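5-dehydro-2-deoxygluconokinase (Bacillus halodurans C-125, PDB 2QCV) probably catalyses the ATP-dependent phosphorylation of 5-dehydro-2-deoxy-D-gluconate to its 6-phosphate in myo-inositol degradation, as a PfkB-family carbohydrate kinase. Local coordinates at residues I22-V27 with L101-I106; E129-A134 with I162-R167; D169-F174 with Q199-I204; S277-A282 with T291-G296; A300-S305 with E317-L322. All coordinates share one frame; numbering follows the deposited sequence. Where two conformers were deposited one is given.

Interaction 1. Residues I22-V27 with L101-I106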
# COMPACT_ATOMS: atom_id res chain seq x y z
N ILE A 22 -3.10 19.87 -12.97
CA ILE A 22 -3.23 21.27 -12.59
C ILE A 22 -1.87 21.85 -12.26
O ILE A 22 -1.12 21.31 -11.44
CB ILE A 22 -4.14 21.43 -11.37
CG1 ILE A 22 -5.55 20.91 -11.71
CG2 ILE A 22 -4.21 22.94 -10.89
CD1 ILE A 22 -6.22 21.72 -12.81
N ASP A 23 -1.57 22.97 -12.89
CA ASP A 23 -0.44 23.80 -12.49
C ASP A 23 -0.99 24.99 -11.69
O ASP A 23 -2.00 25.62 -12.06
CB ASP A 23 0.31 24.32 -13.70
CG ASP A 23 1.21 23.27 -14.35
OD1 ASP A 23 1.30 22.13 -13.87
OD2 ASP A 23 1.82 23.64 -15.36
N LEU A 24 -0.33 25.27 -10.57
CA LEU A 24 -0.66 26.40 -9.72
C LEU A 24 0.58 27.29 -9.74
O LEU A 24 1.58 27.03 -9.09
CB LEU A 24 -1.05 25.91 -8.33
CG LEU A 24 -2.43 25.20 -8.35
CD1 LEU A 24 -2.65 24.24 -7.20
CD2 LEU A 24 -3.52 26.23 -8.40
N ASN A 25 0.47 28.34 -10.54
CA ASN A 25 1.54 29.25 -10.78
C ASN A 25 1.54 30.45 -9.85
O ASN A 25 0.55 31.14 -9.73
CB ASN A 25 1.45 29.73 -12.22
CG ASN A 25 1.65 28.60 -13.20
OD1 ASN A 25 0.77 28.32 -14.01
ND2 ASN A 25 2.77 27.89 -13.09
N ALA A 26 2.68 30.66 -9.23
CA ALA A 26 2.92 31.73 -8.29
C ALA A 26 2.64 33.07 -8.92
O ALA A 26 3.27 33.41 -9.94
CB ALA A 26 4.38 31.68 -7.85
N VAL A 27 1.71 33.82 -8.34
CA VAL A 27 1.40 35.17 -8.79
C VAL A 27 2.50 36.14 -8.34
O VAL A 27 3.00 36.92 -9.13
CB VAL A 27 0.03 35.61 -8.27
CG1 VAL A 27 -0.26 37.06 -8.61
CG2 VAL A 27 -1.05 34.68 -8.85
N LEU A 101 -0.79 17.82 -9.02
CA LEU A 101 -0.68 19.27 -8.82
C LEU A 101 0.78 19.67 -8.88
O LEU A 101 1.65 19.01 -8.28
CB LEU A 101 -1.19 19.70 -7.43
CG LEU A 101 -2.64 19.40 -7.06
CD1 LEU A 101 -2.94 19.77 -5.58
CD2 LEU A 101 -3.58 20.13 -8.00
N ALA A 102 1.05 20.74 -9.60
CA ALA A 102 2.40 21.30 -9.62
C ALA A 102 2.31 22.74 -9.12
O ALA A 102 1.74 23.58 -9.78
CB ALA A 102 2.95 21.25 -11.05
N PHE A 103 2.87 23.02 -7.94
CA PHE A 103 3.01 24.39 -7.47
C PHE A 103 4.35 24.91 -7.92
O PHE A 103 5.39 24.26 -7.69
CB PHE A 103 2.98 24.46 -5.95
CG PHE A 103 1.66 24.10 -5.34
CD1 PHE A 103 1.31 22.77 -5.13
CD2 PHE A 103 0.79 25.11 -4.92
CE1 PHE A 103 0.08 22.46 -4.55
CE2 PHE A 103 -0.42 24.79 -4.31
CZ PHE A 103 -0.78 23.50 -4.15
N THR A 104 4.37 26.07 -8.54
CA THR A 104 5.64 26.54 -9.13
C THR A 104 6.26 27.58 -8.24
O THR A 104 5.56 28.43 -7.68
CB THR A 104 5.44 27.12 -10.53
OG1 THR A 104 4.56 28.25 -10.41
CG2 THR A 104 4.85 26.07 -11.45
N GLU A 105 7.58 27.45 -8.04
CA GLU A 105 8.35 28.44 -7.31
C GLU A 105 9.28 29.08 -8.32
O GLU A 105 9.96 28.37 -9.06
CB GLU A 105 9.21 27.79 -6.23
CG GLU A 105 10.07 28.79 -5.50
CD GLU A 105 10.87 28.15 -4.39
OE1 GLU A 105 11.92 27.54 -4.70
OE2 GLU A 105 10.42 28.24 -3.23
N ILE A 106 9.31 30.41 -8.32
CA ILE A 106 10.24 31.20 -9.13
C ILE A 106 11.04 32.09 -8.19
O ILE A 106 10.60 33.17 -7.79
CB ILE A 106 9.46 32.06 -10.17
CG1 ILE A 106 8.48 31.18 -10.97
CG2 ILE A 106 10.42 32.73 -11.17
CD1 ILE A 106 7.39 31.97 -11.63
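L24 and F103 sit side by side on neighbouring parallel strands, and the methyl CD1 of L24 lies over one face of the F103 ring in a CH-pi contact, 4.0 Å from the ring centroid and 27° off its normal. Next to them on the same sheet face, L101 leans its CD2 branch toward I22, reaching I22 CB at 3.7 Å. On the opposite face the small A102 offers its CB to D23, whose OD1 comes within 3.4 Å of it. The backbone bonds A102 N to I22 O (2.9 Å), L24 N to A102 O (2.8 Å) and T104 N to L24 O (3.0 Å) fix this register. T104 then changes the pattern. With chi1 at 61°, its OG1 lies between the backbone N and the carbonyl carbon and reaches over to the other strand, accepting from N25 ND2 (3.2 Å, close to the amide plane) and from A26 N (3.3 Å). A valine here would probably leave both donors without their acceptor and set the N25 amide free to turn. In the assembly, L24 and F103 also pack on F103 and L24 of the second subunit. The chemistry is therefore split: an apolar face of L24, L101 and F103 that also packs against the second subunit, and a strand end where a hydroxyl takes over as acceptor while the buried carbonyl O of T104 has no partner.

Interaction 2. Residues E129-A134 with I162-R167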
# COMPACT_ATOMS: atom_id res chain seq x y z
N GLU A 129 -7.25 -1.13 -21.09
CA GLU A 129 -8.63 -1.24 -21.56
C GLU A 129 -9.22 0.12 -21.94
O GLU A 129 -10.25 0.19 -22.62
CB GLU A 129 -9.50 -1.91 -20.51
CG GLU A 129 -9.82 -1.02 -19.34
N GLU A 130 -8.57 1.22 -21.56
CA GLU A 130 -9.05 2.56 -21.87
C GLU A 130 -8.38 3.17 -23.10
O GLU A 130 -8.66 4.32 -23.48
CB GLU A 130 -8.84 3.45 -20.67
CG GLU A 130 -9.69 3.01 -19.51
CD GLU A 130 -9.25 3.51 -18.18
OE1 GLU A 130 -8.14 4.06 -18.06
OE2 GLU A 130 -10.04 3.32 -17.20
N VAL A 131 -7.46 2.42 -23.71
CA VAL A 131 -6.76 2.82 -24.92
C VAL A 131 -7.47 2.24 -26.16
O VAL A 131 -7.56 1.03 -26.33
CB VAL A 131 -5.32 2.33 -24.90
CG1 VAL A 131 -4.59 2.74 -26.19
CG2 VAL A 131 -4.63 2.88 -23.67
N ASN A 132 -7.96 3.14 -27.01
CA ASN A 132 -8.84 2.81 -28.14
C ASN A 132 -8.11 2.87 -29.50
O ASN A 132 -7.72 3.95 -29.97
CB ASN A 132 -10.04 3.76 -28.14
CG ASN A 132 -11.14 3.32 -29.12
OD1 ASN A 132 -10.86 2.85 -30.20
ND2 ASN A 132 -12.39 3.45 -28.69
N GLU A 133 -7.97 1.73 -30.14
CA GLU A 133 -7.34 1.66 -31.48
C GLU A 133 -8.04 2.50 -32.53
O GLU A 133 -7.34 3.11 -33.36
CB GLU A 133 -7.21 0.21 -31.94
CG GLU A 133 -6.45 0.03 -33.23
CD GLU A 133 -6.07 -1.42 -33.46
OE1 GLU A 133 -6.50 -2.29 -32.63
OE2 GLU A 133 -5.31 -1.66 -34.41
N ALA A 134 -9.39 2.56 -32.48
CA ALA A 134 -10.18 3.34 -33.44
C ALA A 134 -9.90 4.83 -33.34
O ALA A 134 -10.01 5.55 -34.33
CB ALA A 134 -11.71 3.06 -33.25
N ILE A 162 1.38 2.44 -28.25
CA ILE A 162 2.49 2.41 -29.20
C ILE A 162 2.29 1.27 -30.21
O ILE A 162 2.38 1.47 -31.41
CB ILE A 162 3.87 2.27 -28.48
CG1 ILE A 162 4.20 3.55 -27.70
CG2 ILE A 162 4.98 1.95 -29.51
CD1 ILE A 162 5.27 3.37 -26.63
N ARG A 163 1.95 0.08 -29.71
CA ARG A 163 1.66 -1.06 -30.59
C ARG A 163 0.54 -0.78 -31.61
O ARG A 163 0.67 -1.06 -32.79
CB ARG A 163 1.35 -2.30 -29.80
CG ARG A 163 1.11 -3.54 -30.68
CD ARG A 163 0.84 -4.74 -29.81
NE ARG A 163 1.98 -5.13 -28.99
CZ ARG A 163 3.04 -5.81 -29.43
NH1 ARG A 163 3.15 -6.13 -30.71
NH2 ARG A 163 4.02 -6.10 -28.60
N LEU A 164 -0.55 -0.22 -31.12
CA LEU A 164 -1.69 0.12 -31.93
C LEU A 164 -1.34 1.20 -32.94
O LEU A 164 -1.71 1.09 -34.12
CB LEU A 164 -2.86 0.57 -31.00
CG LEU A 164 -3.76 -0.50 -30.44
CD1 LEU A 164 -2.99 -1.70 -29.91
CD2 LEU A 164 -4.62 0.14 -29.35
N ALA A 165 -0.56 2.21 -32.52
CA ALA A 165 -0.08 3.24 -33.45
C ALA A 165 0.71 2.61 -34.58
O ALA A 165 0.44 2.81 -35.77
CB ALA A 165 0.77 4.32 -32.71
N LYS A 166 1.68 1.80 -34.22
CA LYS A 166 2.58 1.25 -35.22
C LYS A 166 1.86 0.42 -36.27
O LYS A 166 2.18 0.50 -37.47
CB LYS A 166 3.68 0.45 -34.54
CG LYS A 166 4.74 1.35 -33.91
CD LYS A 166 5.56 0.61 -32.93
CE LYS A 166 6.58 -0.32 -33.56
NZ LYS A 166 7.73 0.45 -34.05
N ARG A 167 0.91 -0.38 -35.85
CA ARG A 167 0.17 -1.24 -36.75
C ARG A 167 -0.89 -0.53 -37.58
O ARG A 167 -1.39 -1.10 -38.51
CB ARG A 167 -0.39 -2.44 -36.06
CG ARG A 167 -1.59 -2.22 -35.20
CD ARG A 167 -1.80 -3.50 -34.40
NE ARG A 167 -3.05 -3.47 -33.63
CZ ARG A 167 -3.25 -4.19 -32.53
NH1 ARG A 167 -2.29 -4.98 -32.05
NH2 ARG A 167 -4.39 -4.08 -31.90
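The first turn of the short helix 133-136 meets helix 154-167 mainly through E133, which touches both L164 and R167. N132 occupies the N-cap of that short helix, its OD1 accepting a weak bond from A134 N. E133 makes contact twice. Near the backbone, its CB rests 3.7 Å from L164 CD2, a methyl that also comes within 4.1 Å of V131 CG1, so L164 fills the corner between the two. Farther out, the extended chain, with CG anti to the backbone N (chi1 -174°), carries the carboxylate to R167. The arginine grips it side-on: NH2 donates to OE1 at 2.9 Å and NE to OE2 at 3.0 Å, and both bonds are nearly straight. The two oxygens lie in the guanidinium plane; the planes are 45° apart, and both nitrogens meet the oxygens from above the carboxylate plane. L164 CD1 lies against one face of the guanidinium, 3.4 Å from its plane, which limits how that group can tilt. N168 ND2 adds a further bond to E133 OE2. A glutamine in its place would probably lose the ion pair and leave the positive charge of R167 without its mate. The pairing thus combines a two-pronged salt bridge at a partly open surface with an apolar base, and R167, with N168 as a further donor, is likely to favour the charged form of E133.

Interaction 3. Residues D169-F174 with Q199-I204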
# COMPACT_ATOMS: atom_id res chain seq x y z
N ASP A 169 0.00 2.61 -38.91
CA ASP A 169 0.79 3.57 -39.66
C ASP A 169 0.65 4.97 -39.07
O ASP A 169 0.57 5.96 -39.79
CB ASP A 169 0.40 3.50 -41.14
CG ASP A 169 1.38 4.18 -42.03
OD1 ASP A 169 2.58 4.17 -41.67
OD2 ASP A 169 0.96 4.72 -43.08
N VAL A 170 0.60 5.02 -37.75
CA VAL A 170 0.58 6.25 -36.97
C VAL A 170 2.02 6.42 -36.45
O VAL A 170 2.56 5.53 -35.78
CB VAL A 170 -0.42 6.18 -35.83
CG1 VAL A 170 -0.37 7.46 -34.99
CG2 VAL A 170 -1.84 5.94 -36.38
N LYS A 171 2.63 7.56 -36.75
CA LYS A 171 4.02 7.82 -36.36
C LYS A 171 4.10 8.02 -34.83
O LYS A 171 3.35 8.82 -34.26
CB LYS A 171 4.53 9.06 -37.07
CG LYS A 171 6.04 9.24 -37.02
CD LYS A 171 6.57 10.21 -38.12
CE LYS A 171 6.30 9.81 -39.61
NZ LYS A 171 7.03 8.59 -40.11
N VAL A 172 5.04 7.32 -34.18
CA VAL A 172 5.21 7.36 -32.71
C VAL A 172 6.32 8.32 -32.39
O VAL A 172 7.46 8.14 -32.86
CB VAL A 172 5.47 5.95 -32.12
CG1 VAL A 172 5.81 6.00 -30.58
CG2 VAL A 172 4.24 5.03 -32.39
N VAL A 173 5.95 9.37 -31.67
CA VAL A 173 6.86 10.40 -31.24
C VAL A 173 7.04 10.30 -29.73
O VAL A 173 6.07 10.42 -28.94
CB VAL A 173 6.38 11.84 -31.63
CG1 VAL A 173 7.42 12.88 -31.17
CG2 VAL A 173 6.02 11.98 -33.12
N PHE A 174 8.28 10.06 -29.31
CA PHE A 174 8.59 9.85 -27.90
C PHE A 174 9.30 11.08 -27.37
O PHE A 174 10.42 11.39 -27.79
CB PHE A 174 9.47 8.59 -27.74
CG PHE A 174 9.77 8.19 -26.31
CD1 PHE A 174 8.93 8.49 -25.22
CD2 PHE A 174 10.94 7.46 -26.05
CE1 PHE A 174 9.27 8.05 -23.94
CE2 PHE A 174 11.27 7.03 -24.77
CZ PHE A 174 10.46 7.35 -23.73
N GLN A 199 11.29 1.42 -30.11
CA GLN A 199 10.03 1.17 -30.82
C GLN A 199 9.52 2.40 -31.56
O GLN A 199 8.58 2.31 -32.35
CB GLN A 199 8.90 0.92 -29.81
CG GLN A 199 9.02 -0.19 -28.90
CD GLN A 199 7.67 -0.53 -28.33
OE1 GLN A 199 6.78 -0.94 -29.07
NE2 GLN A 199 7.49 -0.32 -27.05
N SER A 200 10.10 3.56 -31.26
CA SER A 200 9.54 4.85 -31.73
C SER A 200 10.12 5.28 -33.07
O SER A 200 11.20 4.85 -33.45
CB SER A 200 9.83 5.94 -30.68
OG SER A 200 9.18 5.63 -29.47
N ASP A 201 9.40 6.18 -33.75
CA ASP A 201 9.81 6.72 -35.04
C ASP A 201 10.62 8.01 -34.89
O ASP A 201 11.59 8.26 -35.62
CB ASP A 201 8.55 6.95 -35.86
CG ASP A 201 7.82 5.68 -36.11
OD1 ASP A 201 8.44 4.76 -36.66
OD2 ASP A 201 6.64 5.56 -35.73
N ILE A 202 10.21 8.82 -33.92
CA ILE A 202 10.88 10.09 -33.61
C ILE A 202 11.07 10.14 -32.11
O ILE A 202 10.13 9.89 -31.35
CB ILE A 202 10.03 11.33 -34.06
CG1 ILE A 202 9.67 11.24 -35.55
CG2 ILE A 202 10.77 12.63 -33.70
CD1 ILE A 202 8.71 12.35 -36.07
N VAL A 203 12.28 10.49 -31.68
CA VAL A 203 12.60 10.64 -30.27
C VAL A 203 13.17 12.02 -30.04
O VAL A 203 14.10 12.43 -30.75
CB VAL A 203 13.61 9.56 -29.78
CG1 VAL A 203 13.75 9.62 -28.26
CG2 VAL A 203 13.13 8.17 -30.22
N ILE A 204 12.59 12.74 -29.07
CA ILE A 204 12.96 14.14 -28.77
C ILE A 204 13.28 14.24 -27.29
O ILE A 204 12.47 13.83 -26.48
CB ILE A 204 11.80 15.11 -29.05
CG1 ILE A 204 11.33 14.99 -30.51
CG2 ILE A 204 12.24 16.54 -28.74
CD1 ILE A 204 10.06 15.80 -30.84
O HOH W 1 4.68 4.02 -36.66
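D201 and V172 begin the hydrogen bonding between these parallel strands. The CG of D201 lies anti to the carbonyl carbon, beside the backbone N (chi1 -62°), which lets OD2 reach V172 N. It accepts from that nitrogen at 2.8 Å, in a nearly straight bond (174°) that uses the lone pair pointing away from the other carboxylate oxygen; V172 O in return accepts from both D201 N (2.9 Å) and I202 N. The aspartate thus appears to stand in for a main-chain acceptor just where the strand 202-206 is starting. Beyond it the ordinary parallel pattern takes over, with F174 N bonded to I202 O and I204 N to F174 O. A water bridges V170 O and D201 OD2, donating to each at 2.7 Å.

Apolar contacts lie on both faces of the sheet. On one, the I202 methyl CD1 meets K171 CD at 3.7 Å and V173 CG2 at 4.0 Å, while V173 CG1 touches I204 CD1; the ammonium of K171 goes on to a salt bridge with E235. On the other, F174 and V203 run alongside each other, CD2 and CG1 4.2 Å apart. S200 OG, itself bonded to V196 O, packs 3.4 Å from F174 CB.

Helix 186-199 connects the two strands and covers the F174 and V203 face, where Y193 meets the F174 ring edge-to-face. The contact joins the strands of a beta-alpha-beta crossover in the central sheet of the ribokinase-like fold.

Interaction 4. Residues S277-A282 with T291-G296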
# COMPACT_ATOMS: atom_id res chain seq x y z
N SER A 277 5.75 21.00 -29.46
CA SER A 277 4.54 21.36 -30.24
C SER A 277 4.91 22.14 -31.50
O SER A 277 4.45 21.82 -32.59
CB SER A 277 3.53 22.12 -29.37
OG SER A 277 4.08 23.19 -28.67
N ALA A 278 5.79 23.14 -31.37
CA ALA A 278 6.19 23.97 -32.52
C ALA A 278 7.08 23.20 -33.50
O ALA A 278 6.98 23.38 -34.72
CB ALA A 278 6.85 25.28 -32.06
N PHE A 279 7.98 22.36 -32.99
CA PHE A 279 8.80 21.51 -33.84
C PHE A 279 7.91 20.57 -34.66
O PHE A 279 8.03 20.48 -35.90
CB PHE A 279 9.79 20.70 -33.00
CG PHE A 279 10.61 19.72 -33.80
CD1 PHE A 279 11.81 20.09 -34.38
CD2 PHE A 279 10.20 18.43 -33.93
CE1 PHE A 279 12.56 19.18 -35.14
CE2 PHE A 279 10.93 17.51 -34.67
CZ PHE A 279 12.12 17.89 -35.28
N LEU A 280 6.95 19.92 -34.00
CA LEU A 280 6.05 19.03 -34.72
C LEU A 280 5.15 19.78 -35.68
O LEU A 280 4.89 19.32 -36.78
CB LEU A 280 5.21 18.19 -33.78
CG LEU A 280 6.02 17.20 -32.92
CD1 LEU A 280 5.13 16.59 -31.78
CD2 LEU A 280 6.62 16.13 -33.84
N TYR A 281 4.63 20.92 -35.26
CA TYR A 281 3.88 21.75 -36.21
C TYR A 281 4.67 22.02 -37.48
O TYR A 281 4.14 21.89 -38.60
CB TYR A 281 3.48 23.07 -35.56
CG TYR A 281 3.03 24.12 -36.54
CD1 TYR A 281 1.70 24.21 -36.93
CD2 TYR A 281 3.94 25.03 -37.07
CE1 TYR A 281 1.27 25.21 -37.84
CE2 TYR A 281 3.53 26.00 -38.01
CZ TYR A 281 2.19 26.10 -38.36
OH TYR A 281 1.79 27.06 -39.24
N ALA A 282 5.93 22.40 -37.33
CA ALA A 282 6.75 22.70 -38.51
C ALA A 282 6.94 21.49 -39.41
O ALA A 282 6.89 21.59 -40.65
CB ALA A 282 8.12 23.30 -38.10
N THR A 291 14.31 23.89 -40.41
CA THR A 291 13.38 24.93 -40.00
C THR A 291 12.56 24.55 -38.76
O THR A 291 12.30 25.41 -37.92
CB THR A 291 12.46 25.38 -41.15
OG1 THR A 291 13.28 25.92 -42.22
CG2 THR A 291 11.48 26.46 -40.66
N ALA A 292 12.16 23.29 -38.66
CA ALA A 292 11.41 22.81 -37.49
C ALA A 292 12.19 23.07 -36.19
O ALA A 292 11.60 23.43 -35.18
CB ALA A 292 11.04 21.33 -37.63
N LEU A 293 13.50 22.88 -36.22
CA LEU A 293 14.33 23.20 -35.05
C LEU A 293 14.21 24.68 -34.62
O LEU A 293 14.20 24.97 -33.41
CB LEU A 293 15.78 22.82 -35.31
CG LEU A 293 16.14 21.34 -35.50
CD1 LEU A 293 17.62 21.22 -35.99
CD2 LEU A 293 15.92 20.51 -34.20
N LYS A 294 14.05 25.59 -35.59
CA LYS A 294 13.90 27.01 -35.27
C LYS A 294 12.54 27.28 -34.65
O LYS A 294 12.42 28.04 -33.69
CB LYS A 294 14.04 27.86 -36.53
CG LYS A 294 15.35 27.70 -37.25
CD LYS A 294 15.56 28.73 -38.36
CE LYS A 294 16.75 28.34 -39.27
NZ LYS A 294 17.99 28.12 -38.48
N TYR A 295 11.50 26.66 -35.19
CA TYR A 295 10.18 26.76 -34.61
C TYR A 295 10.16 26.28 -33.16
O TYR A 295 9.58 26.96 -32.34
CB TYR A 295 9.14 26.02 -35.44
CG TYR A 295 8.60 26.84 -36.59
CD1 TYR A 295 9.38 27.09 -37.74
CD2 TYR A 295 7.30 27.34 -36.55
CE1 TYR A 295 8.88 27.82 -38.78
CE2 TYR A 295 6.78 28.11 -37.64
CZ TYR A 295 7.59 28.33 -38.74
OH TYR A 295 7.14 29.06 -39.82
N GLY A 296 10.78 25.15 -32.85
CA GLY A 296 10.76 24.63 -31.48
C GLY A 296 11.51 25.58 -30.56
O GLY A 296 11.04 25.93 -29.47
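A282 and A292 meet where the axes of segments 277-282 and 291-296 come within 7.1 Å, running roughly antiparallel at 150°. Small residues make this possible. A282 CB lies 3.4 Å from A292 CA, tighter than ordinary van der Waals contact, and A278 CB sits 3.2 Å from Y295 O. Opposite F279, G296 lets the backbones come to a CA-CA distance of 4.4 Å; a CB on the glycine would be crowded against F279 CB.

Larger apolar groups flank this seam on its two sides. On one side F279, its CG anti to the backbone N (chi1 176°), swings over the neighbouring helix: CD1 touches A292 CB at 3.6 Å, and CE1 touches L293 CD2 at 3.7 Å, the two side chains running alongside each other. On the other side Y295 packs its CG on A282 CB, and its CE2 approaches the edge of the Y281 ring, 3.9 Å from Y281 CE2. No hydrogen bond links the segments.

Around them, F279 and L293 face the central sheet, resting on V238 of strand 236-240, whereas A278 and Y295 meet I319 of helix 316-325, and Y295 OH bonds to E320 of that helix.

Interaction 5. Residues A300-S305 with E317-L322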
# COMPACT_ATOMS: atom_id res chain seq x y z
N ALA A 300 9.88 27.80 -27.45
CA ALA A 300 10.49 27.70 -26.12
C ALA A 300 10.89 29.02 -25.52
O ALA A 300 10.60 29.30 -24.34
CB ALA A 300 11.70 26.79 -26.14
N SER A 301 11.53 29.86 -26.32
CA SER A 301 11.91 31.17 -25.87
C SER A 301 10.69 32.03 -25.49
O SER A 301 10.71 32.71 -24.49
CB SER A 301 12.72 31.90 -26.94
OG SER A 301 12.82 33.30 -26.68
N ILE A 302 9.63 31.99 -26.28
CA ILE A 302 8.49 32.87 -26.03
C ILE A 302 7.77 32.44 -24.76
O ILE A 302 7.39 33.28 -23.92
CB ILE A 302 7.52 32.82 -27.22
CG1 ILE A 302 8.15 33.46 -28.43
CG2 ILE A 302 6.21 33.58 -26.90
CD1 ILE A 302 7.44 33.14 -29.74
N VAL A 303 7.60 31.14 -24.59
CA VAL A 303 6.84 30.65 -23.44
C VAL A 303 7.53 31.00 -22.12
O VAL A 303 6.84 31.31 -21.13
CB VAL A 303 6.47 29.15 -23.57
CG1 VAL A 303 7.64 28.28 -23.23
CG2 VAL A 303 5.25 28.83 -22.70
N VAL A 304 8.86 31.04 -22.09
CA VAL A 304 9.57 31.35 -20.82
C VAL A 304 9.70 32.85 -20.54
O VAL A 304 10.10 33.24 -19.43
CB VAL A 304 10.95 30.67 -20.74
CG1 VAL A 304 10.81 29.20 -21.00
CG2 VAL A 304 11.94 31.30 -21.74
N SER A 305 9.35 33.68 -21.52
CA SER A 305 9.54 35.13 -21.42
C SER A 305 8.21 35.89 -21.36
O SER A 305 8.18 37.04 -20.90
CB SER A 305 10.36 35.63 -22.60
OG SER A 305 9.56 35.65 -23.76
N GLU A 317 2.28 33.40 -35.49
CA GLU A 317 2.78 34.75 -35.78
C GLU A 317 3.92 35.19 -34.84
O GLU A 317 4.90 35.76 -35.31
CB GLU A 317 1.63 35.76 -35.70
CG GLU A 317 0.60 35.59 -36.82
CD GLU A 317 -0.35 34.40 -36.64
OE1 GLU A 317 -0.52 33.87 -35.50
OE2 GLU A 317 -0.95 34.00 -37.67
N GLU A 318 3.78 34.93 -33.54
CA GLU A 318 4.82 35.30 -32.58
C GLU A 318 6.10 34.50 -32.85
O GLU A 318 7.19 35.05 -32.82
CB GLU A 318 4.41 35.04 -31.14
CG GLU A 318 3.42 36.02 -30.60
CD GLU A 318 2.89 35.62 -29.25
OE1 GLU A 318 2.65 34.42 -29.01
OE2 GLU A 318 2.70 36.53 -28.41
N ILE A 319 5.93 33.20 -33.08
CA ILE A 319 7.08 32.32 -33.40
C ILE A 319 7.79 32.83 -34.64
O ILE A 319 9.00 32.99 -34.65
CB ILE A 319 6.65 30.83 -33.58
CG1 ILE A 319 6.20 30.23 -32.24
CG2 ILE A 319 7.79 29.98 -34.22
CD1 ILE A 319 5.36 28.97 -32.34
N GLU A 320 7.03 33.11 -35.69
CA GLU A 320 7.64 33.52 -36.98
C GLU A 320 8.34 34.89 -36.92
O GLU A 320 9.41 35.08 -37.52
CB GLU A 320 6.62 33.41 -38.10
CG GLU A 320 6.35 31.94 -38.40
CD GLU A 320 5.26 31.68 -39.42
OE1 GLU A 320 4.52 32.63 -39.77
OE2 GLU A 320 5.16 30.50 -39.87
N ALA A 321 7.77 35.82 -36.16
CA ALA A 321 8.37 37.11 -35.95
C ALA A 321 9.73 36.97 -35.21
O ALA A 321 10.70 37.69 -35.50
CB ALA A 321 7.42 38.00 -35.17
N LEU A 322 9.77 36.07 -34.25
CA LEU A 322 10.99 35.86 -33.46
C LEU A 322 12.06 35.22 -34.34
O LEU A 322 13.24 35.60 -34.27
CB LEU A 322 10.70 35.03 -32.18
CG LEU A 322 11.85 34.99 -31.18
CD1 LEU A 322 12.02 36.37 -30.51
CD2 LEU A 322 11.70 33.85 -30.14
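The axes of the helical segments 300-305 and 317-322 approach no closer than 10.3 Å and are inclined at 112°, so the helices cross steeply and meet over a small patch, with I302 and I319 having the nearest CA atoms at 7.5 Å. Side chains must bridge that gap, and I302 does most of the bridging. Its chain is extended beyond CG1 (chi2 164°), which drives the terminal methyl CD1 against the opposite helix like a peg. That methyl rests on the peptide between E318 and I319, 3.6 Å from E318 O and 3.7 Å from I319 N, and is held laterally by E318 CB (3.8 Å) and I319 CG1 (4.0 Å). L322 answers from the other helix: its CG lies anti to the backbone N (chi1 -169°), and the branch CD2 reaches back past I302, the two side chains sliding by each other in opposite directions with I302 CG1 and L322 CD2 4.0 Å apart. The same CD2 also meets S301 OG at 3.7 Å. The carboxylate of E318 takes no part in this packing; its OE1 instead accepts from S315 N, just before the segment.

No hydrogen bond or salt bridge crosses between the two segments. Cohesion therefore comes from shape and the burial of methyl groups, concentrated in I302 and L322, while E318 O, though covered by the isoleucine methyl, is satisfied within its own helix by L322 N.

How the interactions relate
Interactions 1 and 3 are both buried pairings of parallel strands, but in separate sheets about 30 Å apart between centres: interaction 1 reaches a second subunit, while no other chain touches interaction 3. In each, a side-chain oxygen accepts from a main-chain N, apparently in place of a carbonyl. Interaction 2, partly open to solvent, relies on a salt bridge and touches interaction 3 through helix 154-167, with K166 NZ 2.7 Å from Q199 O. Interactions 4 and 5 share helix 289-305 and lack hydrogen bonds between their segments; the former packs closely on small residues, the latter through long side chains. Interaction 4 also touches interaction 3, where F279 meets I204, linking helices to the central sheet.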